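Local atomic coordinates of pentafunctional AROM polypeptide (Schizosaccharomyces pombe, PDB entry 5SWV), a protein that probably catalyses, through the two enzyme domains of this fragment, dehydration of 3-dehydroquinate and reduction of 3-dehydroshikimate to shikimate in aromatic amino acid biosynthesis. Residues Ile39-Asp48 with Phe60-Leu68; Met105-Leu116 with His129-Trp139. All coordinates share one frame; numbering follows the deposited sequence.

Contact 1. Residues Ile39-Asp48 with Phe60-Leu68; sequences IEVRVDYLKD and FVAEQISLL
The F60 ring lies flat against the D48 carboxylate. CB is 3.2 Å from D48 OD2, and CG sits 3.5 Å from D48 CG. Of the two ortho carbons, CD1 lies by D48 OD1 and CD2 comes within 3.6 Å of D48 CB. Further out, CE1 lies by D48 CA and K47 O, CE2 has L46 CB at the ring edge, 4.0 Å away, and CZ at the far end meets K47 O obliquely at 3.3 Å. Carboxylate and ring planes differ by 15°, a stacked relation, and D48 CA stands over the ring centre in a CH-pi contact. With CG opposite the backbone nitrogen (chi1 174°), the ring projects from the helix against the chain at K47-D48; Q64 CG covers its opposite face. The D48 oxygens find their hydrogen bonds at S57 OG and K50 N. In this strand-helix half of a beta-alpha-beta unit of the type I dehydroquinase barrel, helix 60-68 runs back against strand 39-42 at 157°, their axes 11.1 Å apart, and no hydrogen bond joins the two segments. Apolar branches fill the interface instead: V41 CG2 and L68 CD2 meet tip to tip at 3.6 Å, I65 CD1 touches both V41 methyls, and V43 CG1 faces V61 CG2. L46 CD2 slides past Q64 OE1, which accepts from I22 N.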
loop_
_atom_site.group_PDB
_atom_site.type_symbol
_atom_site.label_atom_id
_atom_site.label_comp_id
_atom_site.label_asym_id
_atom_site.label_seq_id
_atom_site.Cartn_x
_atom_site.Cartn_y
_atom_site.Cartn_z
ATOM N N ILE A 39 2.987 -9.830 0.851
ATOM C CA ILE A 39 2.675 -10.916 -0.069
ATOM C C ILE A 39 3.603 -12.082 0.227
ATOM O O ILE A 39 4.826 -11.946 0.190
ATOM C CB ILE A 39 2.874 -10.479 -1.526
ATOM C CG1 ILE A 39 2.044 -9.247 -1.831
ATOM C CG2 ILE A 39 2.467 -11.562 -2.513
ATOM C CD1 ILE A 39 2.307 -8.710 -3.223
ATOM N N GLU A 40 3.018 -13.225 0.543
ATOM C CA GLU A 40 3.758 -14.463 0.600
ATOM C C GLU A 40 3.782 -15.064 -0.786
ATOM O O GLU A 40 2.735 -15.299 -1.381
ATOM C CB GLU A 40 3.094 -15.431 1.559
ATOM C CG GLU A 40 3.887 -16.696 1.808
ATOM C CD GLU A 40 3.254 -17.558 2.882
ATOM O OE1 GLU A 40 2.137 -18.081 2.629
ATOM O OE2 GLU A 40 3.864 -17.706 3.974
ATOM N N VAL A 41 4.978 -15.291 -1.308
ATOM C CA VAL A 41 5.126 -16.073 -2.506
ATOM C C VAL A 41 5.319 -17.485 -2.015
ATOM O O VAL A 41 6.314 -17.792 -1.361
ATOM C CB VAL A 41 6.343 -15.663 -3.340
ATOM C CG1 VAL A 41 6.448 -16.559 -4.573
ATOM C CG2 VAL A 41 6.255 -14.190 -3.729
ATOM N N ARG A 42 4.336 -18.323 -2.304
ATOM C CA ARG A 42 4.408 -19.726 -1.997
ATOM C C ARG A 42 5.235 -20.366 -3.096
ATOM O O ARG A 42 4.726 -20.706 -4.187
ATOM C CB ARG A 42 3.006 -20.341 -1.888
ATOM C CG ARG A 42 2.312 -20.007 -0.577
ATOM C CD ARG A 42 2.911 -20.742 0.620
ATOM N NE ARG A 42 2.828 -22.208 0.487
ATOM C CZ ARG A 42 1.811 -22.977 0.905
ATOM N NH1 ARG A 42 0.730 -22.480 1.513
ATOM N NH2 ARG A 42 1.867 -24.282 0.707
ATOM N N VAL A 43 6.519 -20.521 -2.786
ATOM C CA VAL A 43 7.519 -20.962 -3.744
ATOM C C VAL A 43 7.258 -22.422 -4.113
ATOM O O VAL A 43 7.478 -22.836 -5.262
ATOM C CB VAL A 43 8.941 -20.776 -3.173
ATOM C CG1 VAL A 43 9.992 -21.330 -4.125
ATOM C CG2 VAL A 43 9.212 -19.303 -2.882
ATOM N N ASP A 44 6.756 -23.191 -3.146
ATOM C CA ASP A 44 6.340 -24.574 -3.407
ATOM C C ASP A 44 5.272 -24.729 -4.512
ATOM O O ASP A 44 5.217 -25.778 -5.160
ATOM C CB ASP A 44 5.932 -25.300 -2.108
ATOM C CG ASP A 44 4.778 -24.626 -1.373
ATOM O OD1 ASP A 44 4.939 -23.444 -0.955
ATOM O OD2 ASP A 44 3.722 -25.295 -1.192
ATOM N N TYR A 45 4.479 -23.681 -4.751
ATOM C CA TYR A 45 3.475 -23.685 -5.827
ATOM C C TYR A 45 3.989 -23.239 -7.195
ATOM O O TYR A 45 3.355 -23.546 -8.193
ATOM C CB TYR A 45 2.252 -22.837 -5.455
ATOM C CG TYR A 45 1.231 -23.579 -4.633
ATOM C CD1 TYR A 45 1.464 -23.831 -3.292
ATOM C CD2 TYR A 45 0.027 -24.029 -5.191
ATOM C CE1 TYR A 45 0.538 -24.502 -2.513
ATOM C CE2 TYR A 45 -0.905 -24.716 -4.423
ATOM C CZ TYR A 45 -0.640 -24.949 -3.077
ATOM O OH TYR A 45 -1.523 -25.615 -2.254
ATOM N N LEU A 46 5.114 -22.528 -7.259
ATOM C CA LEU A 46 5.663 -22.091 -8.554
ATOM C C LEU A 46 6.071 -23.293 -9.422
ATOM O O LEU A 46 6.581 -24.282 -8.904
ATOM C CB LEU A 46 6.893 -21.203 -8.365
ATOM C CG LEU A 46 6.804 -19.908 -7.569
ATOM C CD1 LEU A 46 8.181 -19.281 -7.439
ATOM C CD2 LEU A 46 5.841 -18.937 -8.220
ATOM N N LYS A 47 5.880 -23.183 -10.735
ATOM C CA LYS A 47 6.252 -24.247 -11.676
ATOM C C LYS A 47 7.219 -23.732 -12.753
ATOM O O LYS A 47 6.852 -22.929 -13.612
ATOM C CB LYS A 47 4.997 -24.860 -12.321
ATOM C CG LYS A 47 3.973 -25.426 -11.333
ATOM C CD LYS A 47 4.460 -26.666 -10.570
ATOM C CE LYS A 47 4.470 -27.911 -11.456
ATOM N NZ LYS A 47 5.657 -28.808 -11.293
ATOM N N ASP A 48 8.456 -24.220 -12.685
ATOM C CA ASP A 48 9.525 -23.880 -13.620
ATOM C C ASP A 48 9.370 -24.680 -14.916
ATOM O O ASP A 48 9.377 -25.907 -14.866
ATOM C CB ASP A 48 10.864 -24.229 -12.964
ATOM C CG ASP A 48 12.064 -23.695 -13.723
ATOM O OD1 ASP A 48 11.966 -23.324 -14.910
ATOM O OD2 ASP A 48 13.134 -23.648 -13.104
ATOM N N PHE A 60 15.130 -19.283 -12.132
ATOM C CA PHE A 60 13.687 -19.123 -12.302
ATOM C C PHE A 60 13.022 -18.399 -11.121
ATOM O O PHE A 60 12.338 -17.382 -11.282
ATOM C CB PHE A 60 13.046 -20.496 -12.505
ATOM C CG PHE A 60 11.552 -20.456 -12.550
ATOM C CD1 PHE A 60 10.895 -19.937 -13.657
ATOM C CD2 PHE A 60 10.796 -20.921 -11.479
ATOM C CE1 PHE A 60 9.513 -19.893 -13.697
ATOM C CE2 PHE A 60 9.406 -20.886 -11.516
ATOM C CZ PHE A 60 8.766 -20.372 -12.628
ATOM N N VAL A 61 13.247 -18.934 -9.930
ATOM C CA VAL A 61 12.680 -18.361 -8.724
ATOM C C VAL A 61 13.072 -16.897 -8.607
ATOM O O VAL A 61 12.239 -16.070 -8.299
ATOM C CB VAL A 61 13.103 -19.138 -7.461
ATOM C CG1 VAL A 61 12.575 -18.453 -6.199
ATOM C CG2 VAL A 61 12.580 -20.566 -7.530
ATOM N N ALA A 62 14.329 -16.586 -8.891
ATOM C CA ALA A 62 14.796 -15.214 -8.875
ATOM C C ALA A 62 14.122 -14.326 -9.932
ATOM O O ALA A 62 13.753 -13.189 -9.628
ATOM C CB ALA A 62 16.297 -15.189 -9.043
ATOM N N GLU A 63 13.968 -14.826 -11.160
ATOM C CA GLU A 63 13.261 -14.068 -12.218
ATOM C C GLU A 63 11.841 -13.771 -11.777
ATOM O O GLU A 63 11.358 -12.656 -11.945
ATOM C CB GLU A 63 13.249 -14.815 -13.555
ATOM C CG GLU A 63 14.472 -14.536 -14.432
ATOM C CD GLU A 63 15.036 -15.766 -15.161
ATOM O OE1 GLU A 63 16.249 -15.729 -15.528
ATOM O OE2 GLU A 63 14.286 -16.764 -15.359
ATOM N N GLN A 64 11.202 -14.767 -11.166
ATOM C CA GLN A 64 9.848 -14.629 -10.652
ATOM C C GLN A 64 9.746 -13.574 -9.557
ATOM O O GLN A 64 8.892 -12.699 -9.627
ATOM C CB GLN A 64 9.353 -15.969 -10.123
ATOM C CG GLN A 64 9.190 -17.023 -11.199
ATOM C CD GLN A 64 7.903 -16.858 -11.948
ATOM O OE1 GLN A 64 6.847 -17.256 -11.457
ATOM N NE2 GLN A 64 7.961 -16.270 -13.133
ATOM N N ILE A 65 10.623 -13.649 -8.562
ATOM C CA ILE A 65 10.595 -12.705 -7.445
ATOM C C ILE A 65 10.815 -11.270 -7.903
ATOM O O ILE A 65 10.144 -10.353 -7.415
ATOM C CB ILE A 65 11.636 -13.058 -6.348
ATOM C CG1 ILE A 65 11.321 -14.421 -5.699
ATOM C CG2 ILE A 65 11.700 -11.976 -5.256
ATOM C CD1 ILE A 65 9.904 -14.593 -5.202
ATOM N N SER A 66 11.755 -11.060 -8.820
ATOM C CA SER A 66 12.005 -9.699 -9.318
ATOM C C SER A 66 10.850 -9.223 -10.196
ATOM O O SER A 66 10.448 -8.069 -10.092
ATOM C CB SER A 66 13.377 -9.550 -10.013
ATOM O OG SER A 66 13.652 -10.636 -10.861
ATOM N N LEU A 67 10.298 -10.111 -11.022
ATOM C CA LEU A 67 9.126 -9.780 -11.847
ATOM C C LEU A 67 7.980 -9.227 -10.993
ATOM O O LEU A 67 7.284 -8.293 -11.404
ATOM C CB LEU A 67 8.663 -11.006 -12.652
ATOM C CG LEU A 67 7.522 -10.849 -13.665
ATOM C CD1 LEU A 67 7.860 -9.835 -14.750
ATOM C CD2 LEU A 67 7.187 -12.188 -14.303
ATOM N N LEU A 68 7.810 -9.784 -9.798
ATOM C CA LEU A 68 6.784 -9.327 -8.866
ATOM C C LEU A 68 7.160 -7.974 -8.251
ATOM O O LEU A 68 6.329 -7.051 -8.190
ATOM C CB LEU A 68 6.570 -10.379 -7.773
ATOM C CG LEU A 68 5.686 -10.014 -6.589
ATOM C CD1 LEU A 68 4.261 -9.805 -7.058
ATOM C CD2 LEU A 68 5.771 -11.078 -5.509
#

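Contact 2. Residues Met105-Leu116 with His129-Trp139; sequences MRYGCDFVDVEL and HKGYTKLIMSW
V114 and M137 lie side by side and point the same way, with M137 CE 3.5 Å from V114 CB; the bends at chi2 (-71°) and chi3 of M137 fold the methyl back onto the valine. On the same sheet face L135 CD2 bridges V114 CG2 and M105 SD, 4.2 Å from each, and V112 CG2 touches T133 CG2 at 3.6 Å. M101 of helix 94-106 packs on V112 and V114, which identifies this as the helix-covered face. On the other face F111 CB meets I136 CD1 at 4.0 Å. Six backbone hydrogen bonds, from K134 N to D110 O through to L116 N to S138 O, fix the parallel register, F111 beside K134 and E115 beside S138. At one polar edge T133 OG1 donates to C109 O (2.7 Å), in the carbonyl plane, and a water bonded to M105 O, K130 O and T133 OG1 links the end of helix 94-106 to the K130-T133 turn. At the other, S138 OG donates to the syn lone pair of D113 OD1 (2.6 Å), while R81 forms salt bridges with D113 and E115. Adjacent parallel strands joined through helix 120-128 make a beta-alpha-beta crossover of the dehydroquinase (beta/alpha)8 barrel.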
loop_
_atom_site.group_PDB
_atom_site.type_symbol
_atom_site.label_atom_id
_atom_site.label_comp_id
_atom_site.label_asym_id
_atom_site.label_seq_id
_atom_site.Cartn_x
_atom_site.Cartn_y
_atom_site.Cartn_z
ATOM N N MET A 105 17.508 -14.289 0.448
ATOM C CA MET A 105 18.078 -13.309 1.360
ATOM C C MET A 105 19.095 -12.454 0.600
ATOM O O MET A 105 19.168 -11.245 0.811
ATOM C CB MET A 105 18.670 -13.998 2.605
ATOM C CG MET A 105 17.582 -14.698 3.425
ATOM S SD MET A 105 17.985 -15.753 4.842
ATOM C CE MET A 105 19.593 -16.399 4.425
ATOM N N ARG A 106 19.835 -13.071 -0.314
ATOM C CA ARG A 106 20.759 -12.322 -1.160
ATOM C C ARG A 106 20.062 -11.252 -2.002
ATOM O O ARG A 106 20.624 -10.181 -2.166
ATOM C CB ARG A 106 21.622 -13.237 -2.050
ATOM C CG ARG A 106 22.991 -13.544 -1.462
ATOM C CD ARG A 106 23.822 -14.431 -2.375
ATOM N NE ARG A 106 23.332 -15.818 -2.356
ATOM C CZ ARG A 106 22.991 -16.560 -3.422
ATOM N NH1 ARG A 106 23.081 -16.093 -4.673
ATOM N NH2 ARG A 106 22.556 -17.813 -3.229
ATOM N N TYR A 107 18.860 -11.508 -2.534
ATOM C CA TYR A 107 18.150 -10.434 -3.275
ATOM C C TYR A 107 17.102 -9.669 -2.444
ATOM O O TYR A 107 16.176 -9.087 -2.995
ATOM C CB TYR A 107 17.630 -10.868 -4.678
ATOM C CG TYR A 107 16.836 -12.154 -4.787
ATOM C CD1 TYR A 107 15.553 -12.275 -4.217
ATOM C CD2 TYR A 107 17.341 -13.251 -5.502
ATOM C CE1 TYR A 107 14.817 -13.463 -4.333
ATOM C CE2 TYR A 107 16.601 -14.437 -5.617
ATOM C CZ TYR A 107 15.345 -14.538 -5.029
ATOM O OH TYR A 107 14.635 -15.700 -5.137
ATOM N N GLY A 108 17.279 -9.636 -1.122
ATOM C CA GLY A 108 16.534 -8.721 -0.243
ATOM C C GLY A 108 15.040 -8.961 -0.047
ATOM O O GLY A 108 14.265 -7.998 -0.004
ATOM N N CYS A 109 14.629 -10.228 0.071
ATOM C CA CYS A 109 13.287 -10.548 0.544
ATOM C C CYS A 109 13.180 -10.038 1.971
ATOM O O CYS A 109 14.142 -10.142 2.741
ATOM C CB CYS A 109 12.994 -12.051 0.492
ATOM S SG CYS A 109 12.630 -12.665 -1.174
ATOM N N ASP A 110 12.013 -9.493 2.314
ATOM C CA ASP A 110 11.789 -8.893 3.633
ATOM C C ASP A 110 11.724 -9.951 4.716
ATOM O O ASP A 110 12.315 -9.773 5.785
ATOM C CB ASP A 110 10.521 -8.062 3.635
ATOM C CG ASP A 110 10.547 -6.985 2.583
ATOM O OD1 ASP A 110 10.366 -7.322 1.388
ATOM O OD2 ASP A 110 10.756 -5.811 2.960
ATOM N N PHE A 111 11.026 -11.052 4.421
ATOM C CA PHE A 111 10.954 -12.214 5.311
ATOM C C PHE A 111 11.229 -13.518 4.563
ATOM O O PHE A 111 11.011 -13.616 3.360
ATOM C CB PHE A 111 9.555 -12.354 5.918
ATOM C CG PHE A 111 9.042 -11.129 6.600
ATOM C CD1 PHE A 111 8.339 -10.168 5.890
ATOM C CD2 PHE A 111 9.199 -10.965 7.963
ATOM C CE1 PHE A 111 7.828 -9.046 6.523
ATOM C CE2 PHE A 111 8.694 -9.845 8.607
ATOM C CZ PHE A 111 8.008 -8.882 7.888
ATOM N N VAL A 112 11.673 -14.526 5.306
ATOM C CA VAL A 112 11.748 -15.905 4.822
ATOM C C VAL A 112 11.101 -16.799 5.879
ATOM O O VAL A 112 11.397 -16.676 7.069
ATOM C CB VAL A 112 13.215 -16.351 4.580
ATOM C CG1 VAL A 112 13.311 -17.848 4.301
ATOM C CG2 VAL A 112 13.826 -15.579 3.418
ATOM N N ASP A 113 10.214 -17.688 5.438
ATOM C CA ASP A 113 9.641 -18.703 6.305
ATOM C C ASP A 113 10.585 -19.878 6.343
ATOM O O ASP A 113 10.875 -20.494 5.293
ATOM C CB ASP A 113 8.270 -19.161 5.795
ATOM C CG ASP A 113 7.507 -20.010 6.825
ATOM O OD1 ASP A 113 7.956 -21.141 7.151
ATOM O OD2 ASP A 113 6.432 -19.563 7.290
ATOM N N VAL A 114 11.053 -20.194 7.544
ATOM C CA VAL A 114 11.948 -21.306 7.749
ATOM C C VAL A 114 11.248 -22.315 8.647
ATOM O O VAL A 114 11.032 -22.058 9.818
ATOM C CB VAL A 114 13.258 -20.829 8.389
ATOM C CG1 VAL A 114 14.209 -21.993 8.634
ATOM C CG2 VAL A 114 13.917 -19.778 7.512
ATOM N N GLU A 115 10.897 -23.467 8.085
ATOM C CA GLU A 115 10.234 -24.533 8.834
ATOM C C GLU A 115 11.129 -25.142 9.892
ATOM O O GLU A 115 12.314 -25.435 9.651
ATOM C CB GLU A 115 9.781 -25.655 7.909
ATOM C CG GLU A 115 8.662 -25.248 6.971
ATOM C CD GLU A 115 8.160 -26.406 6.135
ATOM O OE1 GLU A 115 8.701 -27.526 6.271
ATOM O OE2 GLU A 115 7.220 -26.214 5.335
ATOM N N LEU A 116 10.535 -25.391 11.051
ATOM C CA LEU A 116 11.256 -25.979 12.170
ATOM C C LEU A 116 11.466 -27.507 11.987
ATOM O O LEU A 116 11.971 -28.182 12.883
ATOM C CB LEU A 116 10.525 -25.633 13.483
ATOM C CG LEU A 116 10.561 -24.129 13.827
ATOM C CD1 LEU A 116 9.351 -23.631 14.600
ATOM C CD2 LEU A 116 11.817 -23.790 14.599
ATOM N N HIS A 129 23.294 -16.105 7.608
ATOM C CA HIS A 129 23.295 -15.326 6.365
ATOM C C HIS A 129 22.103 -14.395 6.196
ATOM O O HIS A 129 21.912 -13.849 5.122
ATOM C CB HIS A 129 23.389 -16.269 5.169
ATOM C CG HIS A 129 24.673 -17.035 5.116
ATOM N ND1 HIS A 129 24.976 -18.045 6.009
ATOM C CD2 HIS A 129 25.744 -16.925 4.292
ATOM C CE1 HIS A 129 26.177 -18.524 5.737
ATOM N NE2 HIS A 129 26.664 -17.862 4.699
ATOM N N LYS A 130 21.326 -14.161 7.246
ATOM C CA LYS A 130 20.060 -13.469 7.061
ATOM C C LYS A 130 20.190 -12.043 6.571
ATOM O O LYS A 130 19.390 -11.623 5.743
ATOM C CB LYS A 130 19.184 -13.535 8.309
ATOM C CG LYS A 130 19.622 -12.698 9.496
ATOM C CD LYS A 130 19.003 -13.274 10.768
ATOM C CE LYS A 130 18.796 -12.261 11.885
ATOM N NZ LYS A 130 17.600 -12.695 12.684
ATOM N N GLY A 131 21.195 -11.306 7.046
ATOM C CA GLY A 131 21.319 -9.877 6.716
ATOM C C GLY A 131 20.131 -9.086 7.248
ATOM O O GLY A 131 19.818 -9.168 8.430
ATOM N N TYR A 132 19.446 -8.361 6.374
ATOM C CA TYR A 132 18.260 -7.588 6.772
ATOM C C TYR A 132 16.961 -8.371 6.749
ATOM O O TYR A 132 15.988 -7.977 7.405
ATOM C CB TYR A 132 18.131 -6.332 5.912
ATOM C CG TYR A 132 19.274 -5.385 6.163
ATOM C CD1 TYR A 132 19.548 -4.933 7.468
ATOM C CD2 TYR A 132 20.112 -4.957 5.117
ATOM C CE1 TYR A 132 20.604 -4.078 7.722
ATOM C CE2 TYR A 132 21.175 -4.095 5.366
ATOM C CZ TYR A 132 21.411 -3.658 6.671
ATOM O OH TYR A 132 22.450 -2.799 6.959
ATOM N N THR A 133 16.949 -9.474 6.004
ATOM C CA THR A 133 15.811 -10.379 5.969
ATOM C C THR A 133 15.450 -10.877 7.359
ATOM O O THR A 133 16.321 -11.238 8.145
ATOM C CB THR A 133 16.113 -11.583 5.072
ATOM O OG1 THR A 133 16.465 -11.120 3.759
ATOM C CG2 THR A 133 14.919 -12.501 4.979
ATOM N N LYS A 134 14.161 -10.869 7.656
ATOM C CA LYS A 134 13.652 -11.375 8.934
ATOM C C LYS A 134 13.218 -12.830 8.798
ATOM O O LYS A 134 12.585 -13.198 7.809
ATOM C CB LYS A 134 12.432 -10.573 9.372
ATOM C CG LYS A 134 12.657 -9.087 9.504
ATOM C CD LYS A 134 13.587 -8.773 10.654
ATOM C CE LYS A 134 13.533 -7.291 10.943
ATOM N NZ LYS A 134 14.739 -6.898 11.693
ATOM N N LEU A 135 13.519 -13.640 9.802
ATOM C CA LEU A 135 13.121 -15.038 9.781
ATOM C C LEU A 135 11.797 -15.290 10.508
ATOM O O LEU A 135 11.593 -14.811 11.636
ATOM C CB LEU A 135 14.213 -15.898 10.374
ATOM C CG LEU A 135 15.559 -15.838 9.673
ATOM C CD1 LEU A 135 16.414 -16.960 10.213
ATOM C CD2 LEU A 135 15.458 -15.939 8.151
ATOM N N ILE A 136 10.899 -16.008 9.821
ATOM C CA ILE A 136 9.656 -16.509 10.401
ATOM C C ILE A 136 9.862 -18.005 10.602
ATOM O O ILE A 136 9.937 -18.774 9.646
ATOM C CB ILE A 136 8.400 -16.261 9.522
ATOM C CG1 ILE A 136 8.290 -14.785 9.110
ATOM C CG2 ILE A 136 7.139 -16.663 10.287
ATOM C CD1 ILE A 136 7.049 -14.437 8.300
ATOM N N MET A 137 9.982 -18.397 11.859
ATOM C CA MET A 137 10.116 -19.787 12.209
ATOM C C MET A 137 8.719 -20.365 12.372
ATOM O O MET A 137 7.943 -19.873 13.187
ATOM C CB MET A 137 10.927 -19.929 13.495
ATOM C CG MET A 137 12.335 -19.369 13.375
ATOM S SD MET A 137 13.343 -20.414 12.318
ATOM C CE MET A 137 14.104 -19.161 11.337
ATOM N N SER A 138 8.424 -21.414 11.606
ATOM C CA SER A 138 7.074 -21.922 11.462
ATOM C C SER A 138 6.982 -23.408 11.777
ATOM O O SER A 138 7.870 -24.168 11.420
ATOM C CB SER A 138 6.600 -21.690 10.030
ATOM O OG SER A 138 7.160 -22.657 9.158
ATOM N N TRP A 139 5.895 -23.811 12.425
ATOM C CA TRP A 139 5.514 -25.214 12.488
ATOM C C TRP A 139 4.000 -25.371 12.404
ATOM O O TRP A 139 3.255 -24.606 13.009
ATOM C CB TRP A 139 6.034 -25.874 13.757
ATOM C CG TRP A 139 5.757 -27.345 13.786
ATOM C CD1 TRP A 139 4.689 -27.961 14.367
ATOM C CD2 TRP A 139 6.530 -28.380 13.170
ATOM N NE1 TRP A 139 4.757 -29.321 14.174
ATOM C CE2 TRP A 139 5.881 -29.610 13.450
ATOM C CE3 TRP A 139 7.720 -28.398 12.426
ATOM C CZ2 TRP A 139 6.376 -30.846 13.006
ATOM C CZ3 TRP A 139 8.218 -29.647 11.987
ATOM C CH2 TRP A 139 7.536 -30.847 12.279
HETATM O O HOH W 1 18.896 -10.063 3.224
#

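How the contacts relate
Contact 1 closes before contact 2 opens along the chain, and their centres lie about 15 Å apart in the same barrel. Strand 76-79 separates strand 38-42 from strand 111-115, so the contacts reach one sheet without sharing a strand pair. They touch on the helical side, where Y107 CE2 is 3.5 Å from A62 CB, Y107 CE1 is 3.6 Å from I65 CG2, and C109 SG lies 4.2 Å from I65 CG2. R81, the salt-bridge partner in contact 2, is also touched by the R42 side chain of contact 1, and its backbone N makes a weak hydrogen bond to D44 OD1. This polar group sits toward the C-terminal strand ends, where (beta/alpha)8 enzymes place their active sites.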